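Microcin B17-processing protein McbC (Escherichia coli str. K-12 substr. MG1655, PDB 6GRH) serves as the FMN-dependent dehydrogenase that oxidises azolines to thiazoles and oxazoles as the microcin B17 precursor is processed into active peptide. Local coordinates at residues D[17-20]-D[21-25]. Sequence-based numbering, arbitrary orientation.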
loop_
_atom_site.group_PDB
_atom_site.type_symbol
_atom_site.label_atom_id
_atom_site.label_comp_id
_atom_site.label_asym_id
_atom_site.label_seq_id
_atom_site.Cartn_x
_atom_site.Cartn_y
_atom_site.Cartn_z
ATOM N N PRO D 17 8.041 10.063 8.388
ATOM C CA PRO D 17 6.984 9.226 8.977
ATOM C C PRO D 17 6.134 8.497 7.928
ATOM O O PRO D 17 5.531 7.500 8.241
ATOM C CB PRO D 17 6.113 10.237 9.751
ATOM C CG PRO D 17 6.357 11.527 9.065
ATOM C CD PRO D 17 7.767 11.499 8.583
ATOM N N GLU D 18 6.097 9.021 6.714
ATOM C CA GLU D 18 5.408 8.356 5.618
ATOM C C GLU D 18 6.171 7.082 5.218
ATOM O O GLU D 18 5.572 6.023 5.057
ATOM C CB GLU D 18 5.260 9.306 4.435
ATOM C CG GLU D 18 4.408 8.759 3.289
ATOM C CD GLU D 18 2.903 8.931 3.497
ATOM O OE1 GLU D 18 2.470 9.477 4.546
ATOM O OE2 GLU D 18 2.131 8.537 2.589
ATOM N N VAL D 19 7.491 7.192 5.094
ATOM C CA VAL D 19 8.323 6.055 4.753
ATOM C C VAL D 19 8.186 4.984 5.848
ATOM O O VAL D 19 7.961 3.807 5.550
ATOM C CB VAL D 19 9.785 6.476 4.569
ATOM C CG1 VAL D 19 10.675 5.292 4.324
ATOM C CG2 VAL D 19 9.902 7.421 3.379
ATOM N N LEU D 20 8.316 5.403 7.103
ATOM C CA LEU D 20 8.227 4.475 8.213
ATOM C C LEU D 20 6.919 3.688 8.219
ATOM O O LEU D 20 6.946 2.469 8.375
ATOM C CB LEU D 20 8.420 5.195 9.523
ATOM C CG LEU D 20 8.377 4.347 10.779
ATOM C CD1 LEU D 20 9.504 3.328 10.739
ATOM C CD2 LEU D 20 8.525 5.267 11.981
ATOM N N ALA D 21 5.798 4.382 8.066
ATOM C CA ALA D 21 4.480 3.745 8.079
ATOM C C ALA D 21 4.295 2.789 6.922
ATOM O O ALA D 21 3.815 1.687 7.120
ATOM C CB ALA D 21 3.369 4.793 8.066
ATOM N N ILE D 22 4.706 3.208 5.724
ATOM C CA ILE D 22 4.569 2.370 4.541
ATOM C C ILE D 22 5.412 1.105 4.663
ATOM O O ILE D 22 4.941 -0.010 4.302
ATOM C CB ILE D 22 4.878 3.176 3.253
ATOM C CG1 ILE D 22 3.720 4.183 3.035
ATOM C CG2 ILE D 22 5.068 2.267 2.036
ATOM C CD1 ILE D 22 3.921 5.212 1.928
ATOM N N VAL D 23 6.630 1.246 5.188
ATOM C CA VAL D 23 7.488 0.107 5.395
ATOM C C VAL D 23 6.902 -0.858 6.460
ATOM O O VAL D 23 6.860 -2.075 6.247
ATOM C CB VAL D 23 8.929 0.529 5.733
ATOM C CG1 VAL D 23 9.757 -0.666 6.144
ATOM C CG2 VAL D 23 9.587 1.214 4.532
ATOM N N LYS D 24 6.436 -0.328 7.589
ATOM C CA LYS D 24 5.832 -1.193 8.597
ATOM C C LYS D 24 4.588 -1.924 8.093
ATOM O O LYS D 24 4.384 -3.106 8.406
ATOM C CB LYS D 24 5.478 -0.405 9.845
ATOM C CG LYS D 24 6.647 0.041 10.707
ATOM C CD LYS D 24 6.042 1.014 11.734
ATOM C CE LYS D 24 6.893 1.212 12.927
ATOM N NZ LYS D 24 6.145 2.011 13.964
ATOM N N ASP D 25 3.746 -1.202 7.344
ATOM C CA ASP D 25 2.557 -1.770 6.760
ATOM C C ASP D 25 2.910 -2.968 5.892
ATOM O O ASP D 25 2.180 -3.934 5.875
ATOM C CB ASP D 25 1.840 -0.785 5.853
ATOM C CG ASP D 25 1.069 0.269 6.594
ATOM O OD1 ASP D 25 0.885 0.171 7.834
ATOM O OD2 ASP D 25 0.620 1.222 5.879
#
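The carboxylate of Glu18 has Ile22 CD1 above its plane but beyond the side formed by CG and OE2, not over the face itself, with 3.8 Å between CD1 and Glu18 OE2. Its two oxygens are taken by the chain of McbB, where the backbone N of Asn211 bonds OE1 and that of Arg210 bonds OE2; this pair of bonds should fix the group's rotation. The bend at chi2 (83°) swings the acid so that CG and OE2 both flank the Ile22 methyl one turn on, Glu18 CG to Ile22 CD1 again being 3.8 Å.

Two more pairs follow this i to i+4 spacing. Leu20 CD1 touches the methylene Lys24 CE at 4.0 Å as the two side chains slant past each other; the straight outer part of Lys24 brings CE across Leu20 at CD1 and CG. Val19 CG1 faces Val23 CG2 at 4.2 Å, while that same CG2 packs on Val19 O. The backbone beneath is regular alpha helix: Ile22 N bonds Glu18 O at 3.0 Å, and Lys24 N reaches Leu20 O at 2.9 Å, with an N-H...O angle of 166°.

One side of helix 17-27 meets McbB through Glu18 and Ala21. Val23 also touches Phe26 of the second McbC subunit. Within the chain, Val19 and Val23 rest on Tyr204 of helix 204-227, and Leu20 and Val23 pack against Leu199 of helix 195-199.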